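PDB 4KRI: phospholethanolamine N-methyltransferase 2 from Haemonchus contortus, which probably catalyses S-adenosylmethionine-dependent methylation of phosphomonomethylethanolamine, a later step on the nematode route to phosphocholine. Local coordinates for residues A[220-231]-A[244-252]; A[286-297]-A[314-325]. One frame throughout, in Å; residues are numbered along the deposited sequence.

Interaction 1: A[220-231]-A[244-252]. With SAH (S-adenosyl-L-homocysteine), chain D.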
# COMPACT_ATOMS: atom_id res chain seq x y z
N MET A 220 -24.12 -1.70 -6.99
CA MET A 220 -23.09 -0.68 -7.11
C MET A 220 -23.26 0.02 -8.45
O MET A 220 -23.75 -0.59 -9.41
CB MET A 220 -21.70 -1.30 -6.97
CG MET A 220 -21.48 -1.95 -5.60
SD MET A 220 -19.77 -2.45 -5.30
CE MET A 220 -19.63 -3.67 -6.58
N LYS A 221 -22.89 1.29 -8.51
CA LYS A 221 -23.10 2.06 -9.73
C LYS A 221 -21.80 2.58 -10.32
O LYS A 221 -20.84 2.84 -9.59
CB LYS A 221 -24.07 3.22 -9.48
CG LYS A 221 -25.47 2.74 -9.09
CD LYS A 221 -26.45 3.89 -8.93
CE LYS A 221 -26.56 4.70 -10.21
NZ LYS A 221 -27.82 5.50 -10.24
N THR A 222 -21.78 2.73 -11.64
CA THR A 222 -20.63 3.28 -12.34
C THR A 222 -20.20 4.60 -11.72
O THR A 222 -21.03 5.48 -11.46
CB THR A 222 -20.97 3.53 -13.82
OG1 THR A 222 -21.40 2.29 -14.40
CG2 THR A 222 -19.76 4.05 -14.56
N GLY A 223 -18.91 4.73 -11.45
CA GLY A 223 -18.39 6.01 -11.00
C GLY A 223 -18.33 6.16 -9.49
O GLY A 223 -17.71 7.11 -8.99
N GLN A 224 -18.97 5.26 -8.76
CA GLN A 224 -18.83 5.29 -7.30
C GLN A 224 -17.38 5.01 -6.90
O GLN A 224 -16.62 4.40 -7.66
CB GLN A 224 -19.81 4.34 -6.61
CG GLN A 224 -21.26 4.83 -6.73
CD GLN A 224 -22.26 3.93 -6.05
OE1 GLN A 224 -22.22 2.70 -6.21
NE2 GLN A 224 -23.16 4.52 -5.26
N ARG A 225 -16.99 5.50 -5.72
CA ARG A 225 -15.58 5.44 -5.33
C ARG A 225 -15.32 4.35 -4.32
O ARG A 225 -16.00 4.27 -3.29
CB ARG A 225 -15.16 6.80 -4.74
CG ARG A 225 -15.35 7.96 -5.73
CD ARG A 225 -14.63 9.23 -5.30
NE ARG A 225 -13.20 9.00 -5.09
CZ ARG A 225 -12.61 9.03 -3.90
NH1 ARG A 225 -13.30 9.31 -2.81
NH2 ARG A 225 -11.30 8.80 -3.81
N MET A 226 -14.33 3.51 -4.61
CA MET A 226 -13.99 2.42 -3.71
C MET A 226 -12.54 2.51 -3.24
O MET A 226 -11.64 2.78 -4.04
CB MET A 226 -14.22 1.06 -4.42
CG MET A 226 -13.65 -0.14 -3.67
SD MET A 226 -13.96 -1.70 -4.57
CE MET A 226 -15.68 -1.96 -4.15
N LEU A 227 -12.34 2.29 -1.95
CA LEU A 227 -11.00 2.15 -1.39
C LEU A 227 -10.73 0.68 -1.19
O LEU A 227 -11.50 -0.01 -0.51
CB LEU A 227 -10.91 2.85 -0.02
CG LEU A 227 -9.57 2.66 0.71
CD1 LEU A 227 -8.44 3.37 -0.05
CD2 LEU A 227 -9.68 3.19 2.14
N ASP A 228 -9.63 0.18 -1.78
CA ASP A 228 -9.26 -1.23 -1.58
C ASP A 228 -8.06 -1.28 -0.67
O ASP A 228 -7.00 -0.78 -1.02
CB ASP A 228 -8.93 -1.89 -2.94
CG ASP A 228 -8.66 -3.39 -2.83
OD1 ASP A 228 -7.96 -3.83 -1.89
OD2 ASP A 228 -9.16 -4.15 -3.70
N ILE A 229 -8.22 -1.88 0.51
CA ILE A 229 -7.15 -1.95 1.48
C ILE A 229 -6.43 -3.28 1.34
O ILE A 229 -7.03 -4.34 1.48
CB ILE A 229 -7.71 -1.77 2.93
CG1 ILE A 229 -8.19 -0.33 3.12
CG2 ILE A 229 -6.64 -2.13 3.96
CD1 ILE A 229 -8.96 -0.09 4.43
N GLY A 230 -5.12 -3.23 1.08
CA GLY A 230 -4.33 -4.43 0.87
C GLY A 230 -4.56 -5.01 -0.50
O GLY A 230 -4.83 -6.19 -0.66
N VAL A 231 -4.39 -4.16 -1.50
CA VAL A 231 -4.78 -4.46 -2.88
C VAL A 231 -3.86 -5.47 -3.58
O VAL A 231 -4.20 -6.00 -4.64
CB VAL A 231 -4.90 -3.13 -3.66
CG1 VAL A 231 -3.52 -2.55 -3.96
CG2 VAL A 231 -5.72 -3.32 -4.93
N PHE A 244 -17.65 -3.37 -12.79
CA PHE A 244 -18.69 -2.50 -12.26
C PHE A 244 -18.49 -1.03 -12.60
O PHE A 244 -19.36 -0.21 -12.32
CB PHE A 244 -18.80 -2.68 -10.74
CG PHE A 244 -19.16 -4.07 -10.33
CD1 PHE A 244 -20.49 -4.46 -10.25
CD2 PHE A 244 -18.17 -5.00 -10.03
CE1 PHE A 244 -20.83 -5.75 -9.87
CE2 PHE A 244 -18.50 -6.29 -9.65
CZ PHE A 244 -19.83 -6.66 -9.57
N GLY A 245 -17.35 -0.68 -13.19
CA GLY A 245 -17.11 0.71 -13.55
C GLY A 245 -16.85 1.60 -12.35
O GLY A 245 -17.05 2.82 -12.41
N LEU A 246 -16.40 0.99 -11.26
CA LEU A 246 -16.06 1.73 -10.06
C LEU A 246 -14.74 2.47 -10.27
O LEU A 246 -13.87 2.01 -11.02
CB LEU A 246 -15.90 0.79 -8.88
CG LEU A 246 -17.19 0.10 -8.44
CD1 LEU A 246 -16.91 -0.88 -7.32
CD2 LEU A 246 -18.17 1.16 -7.99
N GLN A 247 -14.60 3.62 -9.61
CA GLN A 247 -13.31 4.27 -9.47
C GLN A 247 -12.68 3.71 -8.21
O GLN A 247 -13.26 3.79 -7.11
CB GLN A 247 -13.49 5.78 -9.34
CG GLN A 247 -12.19 6.54 -9.16
CD GLN A 247 -12.40 8.04 -9.16
OE1 GLN A 247 -12.59 8.66 -8.12
NE2 GLN A 247 -12.38 8.63 -10.35
N VAL A 248 -11.50 3.10 -8.36
CA VAL A 248 -10.92 2.33 -7.26
C VAL A 248 -9.55 2.86 -6.91
O VAL A 248 -8.70 3.01 -7.78
CB VAL A 248 -10.76 0.84 -7.62
CG1 VAL A 248 -10.27 0.08 -6.40
CG2 VAL A 248 -12.08 0.27 -8.13
N HIS A 249 -9.33 3.15 -5.63
CA HIS A 249 -8.01 3.52 -5.16
C HIS A 249 -7.52 2.41 -4.28
O HIS A 249 -8.13 2.10 -3.26
CB HIS A 249 -8.03 4.82 -4.34
CG HIS A 249 -6.66 5.25 -3.90
ND1 HIS A 249 -5.63 5.48 -4.79
CD2 HIS A 249 -6.15 5.48 -2.67
CE1 HIS A 249 -4.55 5.84 -4.13
NE2 HIS A 249 -4.84 5.85 -2.84
N GLY A 250 -6.41 1.80 -4.67
CA GLY A 250 -5.90 0.66 -3.93
C GLY A 250 -4.65 1.01 -3.16
O GLY A 250 -3.77 1.69 -3.69
N VAL A 251 -4.58 0.56 -1.90
CA VAL A 251 -3.39 0.81 -1.09
C VAL A 251 -2.78 -0.50 -0.63
O VAL A 251 -3.49 -1.49 -0.41
CB VAL A 251 -3.68 1.77 0.10
CG1 VAL A 251 -4.24 3.10 -0.42
CG2 VAL A 251 -4.64 1.14 1.11
N ASP A 252 -1.45 -0.52 -0.52
CA ASP A 252 -0.78 -1.69 0.03
C ASP A 252 0.51 -1.24 0.68
O ASP A 252 1.12 -0.27 0.23
CB ASP A 252 -0.46 -2.70 -1.07
CG ASP A 252 -0.32 -4.09 -0.54
OD1 ASP A 252 -1.25 -4.91 -0.74
OD2 ASP A 252 0.69 -4.36 0.14
N SAH D . -6.53 -8.05 -1.88
CA SAH D . -5.54 -8.71 -2.77
CB SAH D . -4.20 -8.98 -1.97
CG SAH D . -4.25 -10.01 -0.85
SD SAH D . -2.65 -10.18 0.01
C SAH D . -6.10 -9.90 -3.44
O SAH D . -7.28 -10.18 -3.30
OXT SAH D . -5.45 -10.45 -4.31
C5' SAH D . -2.68 -9.09 1.44
C4' SAH D . -2.13 -7.79 1.22
O4' SAH D . -2.42 -6.97 2.38
C3' SAH D . -0.65 -7.86 1.16
O3' SAH D . -0.23 -7.36 -0.10
C2' SAH D . -0.16 -7.00 2.24
O2' SAH D . 0.99 -6.27 1.88
C1' SAH D . -1.33 -6.11 2.50
N9 SAH D . -1.27 -5.43 3.84
C8 SAH D . -1.13 -6.02 5.04
N7 SAH D . -1.20 -5.07 5.99
C5 SAH D . -1.41 -3.88 5.39
C6 SAH D . -1.56 -2.58 5.87
N6 SAH D . -1.50 -2.30 7.22
N1 SAH D . -1.76 -1.59 4.97
C2 SAH D . -1.82 -1.84 3.66
N3 SAH D . -1.69 -3.08 3.16
C4 SAH D . -1.47 -4.11 4.00

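Interaction 2: A[286-297]-A[314-325]. With SAH (S-adenosyl-L-homocysteine), chain D.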
# COMPACT_ATOMS: atom_id res chain seq x y z
N GLU A 286 -9.12 10.86 2.79
CA GLU A 286 -10.07 11.97 2.80
C GLU A 286 -11.31 11.49 3.54
O GLU A 286 -11.85 10.43 3.22
CB GLU A 286 -10.44 12.37 1.38
CG GLU A 286 -11.01 13.76 1.30
CD GLU A 286 -10.00 14.80 1.74
OE1 GLU A 286 -8.79 14.61 1.48
OE2 GLU A 286 -10.42 15.81 2.35
N PRO A 287 -11.78 12.26 4.52
CA PRO A 287 -12.95 11.77 5.24
C PRO A 287 -14.22 11.88 4.41
O PRO A 287 -14.33 12.79 3.55
CB PRO A 287 -13.07 12.73 6.44
CG PRO A 287 -11.84 13.62 6.38
CD PRO A 287 -11.33 13.59 4.99
N ASN A 288 -15.17 10.98 4.67
CA ASN A 288 -16.50 11.02 4.07
C ASN A 288 -16.44 11.04 2.56
O ASN A 288 -17.21 11.73 1.91
CB ASN A 288 -17.26 12.26 4.54
CG ASN A 288 -17.47 12.27 6.04
OD1 ASN A 288 -17.97 11.30 6.62
ND2 ASN A 288 -17.07 13.36 6.69
N SER A 289 -15.53 10.26 1.99
CA SER A 289 -15.25 10.40 0.57
C SER A 289 -15.48 9.12 -0.23
O SER A 289 -15.68 9.19 -1.45
CB SER A 289 -13.84 10.93 0.34
OG SER A 289 -12.88 9.96 0.65
N PHE A 290 -15.47 7.97 0.44
CA PHE A 290 -15.64 6.70 -0.28
C PHE A 290 -17.04 6.12 -0.17
O PHE A 290 -17.63 6.06 0.90
CB PHE A 290 -14.61 5.65 0.20
CG PHE A 290 -13.20 5.98 -0.22
CD1 PHE A 290 -12.77 5.73 -1.51
CD2 PHE A 290 -12.31 6.57 0.67
CE1 PHE A 290 -11.48 6.04 -1.91
CE2 PHE A 290 -11.02 6.90 0.27
CZ PHE A 290 -10.61 6.63 -1.01
N ASP A 291 -17.56 5.64 -1.31
CA ASP A 291 -18.81 4.88 -1.29
C ASP A 291 -18.64 3.48 -0.69
O ASP A 291 -19.55 2.96 -0.05
CB ASP A 291 -19.38 4.77 -2.71
CG ASP A 291 -19.77 6.10 -3.27
OD1 ASP A 291 -20.82 6.64 -2.84
OD2 ASP A 291 -19.02 6.63 -4.13
N TYR A 292 -17.47 2.88 -0.91
CA TYR A 292 -17.19 1.52 -0.48
C TYR A 292 -15.77 1.41 0.01
O TYR A 292 -14.87 2.07 -0.50
CB TYR A 292 -17.33 0.53 -1.66
CG TYR A 292 -18.66 0.65 -2.34
CD1 TYR A 292 -19.81 0.12 -1.74
CD2 TYR A 292 -18.79 1.30 -3.56
CE1 TYR A 292 -21.04 0.25 -2.35
CE2 TYR A 292 -20.03 1.44 -4.17
CZ TYR A 292 -21.14 0.91 -3.56
OH TYR A 292 -22.37 1.04 -4.16
N VAL A 293 -15.57 0.58 1.02
CA VAL A 293 -14.24 0.18 1.41
C VAL A 293 -14.25 -1.34 1.35
O VAL A 293 -15.12 -2.00 1.93
CB VAL A 293 -13.90 0.66 2.83
CG1 VAL A 293 -12.60 0.01 3.31
CG2 VAL A 293 -13.75 2.18 2.85
N PHE A 294 -13.29 -1.89 0.63
CA PHE A 294 -13.23 -3.32 0.39
C PHE A 294 -11.88 -3.81 0.87
O PHE A 294 -10.86 -3.18 0.58
CB PHE A 294 -13.35 -3.55 -1.12
CG PHE A 294 -13.32 -5.01 -1.52
CD1 PHE A 294 -14.26 -5.90 -1.03
CD2 PHE A 294 -12.37 -5.48 -2.42
CE1 PHE A 294 -14.25 -7.24 -1.42
CE2 PHE A 294 -12.35 -6.82 -2.81
CZ PHE A 294 -13.30 -7.69 -2.32
N SER A 295 -11.84 -4.93 1.57
CA SER A 295 -10.54 -5.49 1.93
C SER A 295 -10.61 -6.98 1.81
O SER A 295 -11.38 -7.63 2.50
CB SER A 295 -10.13 -5.08 3.34
OG SER A 295 -8.83 -5.60 3.60
N ARG A 296 -9.80 -7.54 0.92
CA ARG A 296 -9.89 -8.96 0.63
C ARG A 296 -8.68 -9.73 1.14
O ARG A 296 -7.59 -9.65 0.55
CB ARG A 296 -10.05 -9.12 -0.88
CG ARG A 296 -10.21 -10.53 -1.35
CD ARG A 296 -11.60 -11.09 -1.10
NE ARG A 296 -11.43 -12.53 -0.98
CZ ARG A 296 -11.29 -13.34 -2.02
NH1 ARG A 296 -11.39 -12.84 -3.25
NH2 ARG A 296 -11.08 -14.63 -1.85
N ASP A 297 -8.86 -10.42 2.27
CA ASP A 297 -7.86 -11.31 2.85
C ASP A 297 -6.56 -10.59 3.18
O ASP A 297 -5.46 -11.10 2.95
CB ASP A 297 -7.68 -12.53 1.93
CG ASP A 297 -8.98 -13.28 1.72
OD1 ASP A 297 -9.79 -13.33 2.68
OD2 ASP A 297 -9.24 -13.77 0.61
N ARG A 314 -14.22 6.59 9.24
CA ARG A 314 -13.94 7.99 8.93
C ARG A 314 -13.94 8.24 7.41
O ARG A 314 -14.49 9.25 6.93
CB ARG A 314 -12.58 8.39 9.52
CG ARG A 314 -12.10 9.78 9.15
CD ARG A 314 -10.77 10.08 9.84
NE ARG A 314 -10.30 11.43 9.54
CZ ARG A 314 -9.57 11.74 8.46
NH1 ARG A 314 -9.25 10.79 7.59
NH2 ARG A 314 -9.17 12.99 8.26
N ALA A 315 -13.35 7.32 6.66
CA ALA A 315 -13.16 7.51 5.22
C ALA A 315 -14.44 7.29 4.41
O ALA A 315 -14.57 7.82 3.31
CB ALA A 315 -12.06 6.59 4.71
N LEU A 316 -15.37 6.51 4.96
CA LEU A 316 -16.64 6.26 4.26
C LEU A 316 -17.55 7.47 4.27
O LEU A 316 -17.60 8.20 5.27
CB LEU A 316 -17.40 5.09 4.91
CG LEU A 316 -16.94 3.67 4.59
CD1 LEU A 316 -17.61 2.68 5.55
CD2 LEU A 316 -17.32 3.34 3.16
N LYS A 317 -18.26 7.68 3.17
CA LYS A 317 -19.40 8.61 3.15
C LYS A 317 -20.48 8.07 4.08
O LYS A 317 -20.60 6.86 4.26
CB LYS A 317 -19.95 8.71 1.72
CG LYS A 317 -18.95 9.22 0.71
CD LYS A 317 -19.35 8.94 -0.76
CE LYS A 317 -20.69 9.57 -1.11
NZ LYS A 317 -21.01 9.42 -2.57
N PRO A 318 -21.27 8.96 4.70
CA PRO A 318 -22.48 8.50 5.40
C PRO A 318 -23.30 7.63 4.45
O PRO A 318 -23.49 8.03 3.29
CB PRO A 318 -23.22 9.81 5.69
CG PRO A 318 -22.14 10.86 5.75
CD PRO A 318 -21.11 10.43 4.73
N GLY A 319 -23.74 6.46 4.91
CA GLY A 319 -24.48 5.52 4.08
C GLY A 319 -23.58 4.58 3.29
O GLY A 319 -24.06 3.65 2.64
N GLY A 320 -22.27 4.81 3.35
CA GLY A 320 -21.31 3.97 2.64
C GLY A 320 -21.16 2.59 3.27
O GLY A 320 -21.57 2.36 4.41
N LYS A 321 -20.55 1.67 2.53
CA LYS A 321 -20.49 0.28 2.96
C LYS A 321 -19.08 -0.27 2.99
O LYS A 321 -18.29 -0.01 2.09
CB LYS A 321 -21.37 -0.60 2.05
CG LYS A 321 -21.35 -2.07 2.44
CD LYS A 321 -22.41 -2.89 1.70
CE LYS A 321 -23.73 -2.88 2.44
NZ LYS A 321 -24.81 -3.61 1.70
N VAL A 322 -18.77 -1.02 4.04
CA VAL A 322 -17.50 -1.72 4.17
C VAL A 322 -17.75 -3.21 4.01
O VAL A 322 -18.76 -3.71 4.47
CB VAL A 322 -16.80 -1.40 5.51
CG1 VAL A 322 -17.72 -1.71 6.69
CG2 VAL A 322 -15.48 -2.17 5.65
N LEU A 323 -16.86 -3.90 3.30
CA LEU A 323 -16.94 -5.35 3.14
C LEU A 323 -15.53 -5.89 3.22
O LEU A 323 -14.63 -5.44 2.52
CB LEU A 323 -17.60 -5.71 1.81
CG LEU A 323 -18.01 -7.17 1.63
CD1 LEU A 323 -19.18 -7.28 0.66
CD2 LEU A 323 -16.84 -8.00 1.13
N ILE A 324 -15.32 -6.86 4.11
CA ILE A 324 -14.00 -7.43 4.35
C ILE A 324 -14.11 -8.96 4.40
O ILE A 324 -15.06 -9.50 4.98
CB ILE A 324 -13.43 -6.94 5.71
CG1 ILE A 324 -13.34 -5.40 5.74
CG2 ILE A 324 -12.06 -7.55 6.00
CD1 ILE A 324 -12.99 -4.83 7.11
N THR A 325 -13.16 -9.65 3.77
CA THR A 325 -12.97 -11.07 4.05
C THR A 325 -11.59 -11.22 4.68
O THR A 325 -10.70 -10.45 4.39
CB THR A 325 -13.09 -11.98 2.80
OG1 THR A 325 -11.95 -11.79 1.94
CG2 THR A 325 -14.38 -11.68 2.03
N SAH D . -6.53 -8.05 -1.88
CA SAH D . -5.54 -8.71 -2.77
CB SAH D . -4.20 -8.98 -1.97
CG SAH D . -4.25 -10.01 -0.85
SD SAH D . -2.65 -10.18 0.01
C SAH D . -6.10 -9.90 -3.44
O SAH D . -7.28 -10.18 -3.30
OXT SAH D . -5.45 -10.45 -4.31
C5' SAH D . -2.68 -9.09 1.44
C4' SAH D . -2.13 -7.79 1.22
O4' SAH D . -2.42 -6.97 2.38
C3' SAH D . -0.65 -7.86 1.16
O3' SAH D . -0.23 -7.36 -0.10
C2' SAH D . -0.16 -7.00 2.24
O2' SAH D . 0.99 -6.27 1.88
C1' SAH D . -1.33 -6.11 2.50
N9 SAH D . -1.27 -5.43 3.84
C8 SAH D . -1.13 -6.02 5.04
N7 SAH D . -1.20 -5.07 5.99
C5 SAH D . -1.41 -3.88 5.39
C6 SAH D . -1.56 -2.58 5.87
N6 SAH D . -1.50 -2.30 7.22
N1 SAH D . -1.76 -1.59 4.97
C2 SAH D . -1.82 -1.84 3.66
N3 SAH D . -1.69 -3.08 3.16
C4 SAH D . -1.47 -4.11 4.00
O HOH W 1 -9.02 -8.20 4.67

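Interaction 1: A[220-231]-A[244-252]
Met220 bends at its last torsion (chi3 -64°), and this turns its methyl onto the ring of Phe244. Asp252 CG stands anti to the backbone N (chi1 -155°), which puts the carboxylate beside the ribose of the bound S-adenosylhomocysteine. Between these two ends lie the first two parallel strands of a Rossmann-type methyltransferase domain. Strands 225-229 and 247-252 are joined through helix 235-244 as a beta-alpha-beta unit.

Met220 CE sits over the centre of the Phe244 ring, 3.8 Å from its centroid. This is a CH-pi and Met-aromatic contact. Leu246 CD1 touches both Met226 CE (3.6 Å) and Met220 SD (3.8 Å). Its other branch, CD2, rests against the backbone carbonyls of Lys221 and Gln224. Arg225 and Gln247 run side by side on the same face as Leu227 and His249. Arg225 NE gives a bond of 3.1 Å to Gln247 OE1, in both the guanidinium and the carbonyl plane. The guanidinium and amide planes are nevertheless 72° apart. Phe290 receives a cation-pi contact from the same arginine. On the other face, Met226 and Val248 pack against Ala240 of helix 235-244.

The ladder of backbone bonds ends at Val251 O, which takes two donors. Gly230 N and Val231 N reach it from opposite faces of its plane. Here the chain leaves the strand for the glycine-rich loop, consistent with a GxGxxG pattern that starts at Gly230. Gly230 O accepts the ligand amino N at 2.8 Å. The Asp252 carboxylate grips both ribose hydroxyls, and Gly232 N and Ser254 N also bond to it. Ligand O3' donates to Asp252 OD1 at 2.7 Å, and ligand O2' donates to Asp252 OD2 at 2.6 Å.

Interaction 2: A[286-297]-A[314-325]
Lys317 reaches across the contact to Asp291. Lys317 CB lies 3.6 Å from Phe290 O. Lys317 CG touches Asn288 O at 3.3 Å. CD lies beside Asp291 OD1, and the bend at chi3 (59°) keeps CE beside it too. Lys317 NZ closes a salt bridge of 2.8 Å with Asp291 OD1, on its syn side, tilted 28° out of the carboxylate plane. Asp291 OD2 accepts from Arg225 N.

Pro287 CG lies over one face of the Arg314 guanidinium, offset toward its rim. Ala315 O takes both Ser289 N and Phe290 N. Past the corners in both segments, strands 292-296 and 320-325 run parallel. Leu323 CD2 meets the edge of the Phe294 ring at 3.7 Å from CE1.

At the pocket end, Thr325 OG1 donates to Asp297 OD1 at 2.8 Å, from above the carboxylate plane. Trp424 also bonds to this oxygen. Asp297 lines the phosphomonomethylethanolamine site, and Arg296 O accepts the amino N of S-adenosylhomocysteine.

The pair belongs to the Rossmann-type sheet. Strand 225-229 flanks strand 290-296, strand 422-430 flanks strand 320-329, and Ile213 of helix 206-215 packs on Leu323 and Thr325.

Overall arrangement
Interaction 1 closes along the chain before interaction 2 opens. Their centres are about 9 Å apart. Both lie in the same sheet of the methyltransferase domain, where strands 225-229 and 290-296 are neighbours. The local order is therefore 247-252, 225-229, 290-296, 320-329, all parallel. Side chains also tie the two together: Gln224 OE1 lies 2.6 Å from Tyr292 OH, probably a hydrogen bond. Both contacts touch S-adenosylhomocysteine at the C-terminal ends of their strands. Interaction 1 holds the ribose and shares the ligand amino group with interaction 2. Interaction 2 carries on to the phosphomonomethylethanolamine site, so the sheet brings cofactor and substrate pockets side by side.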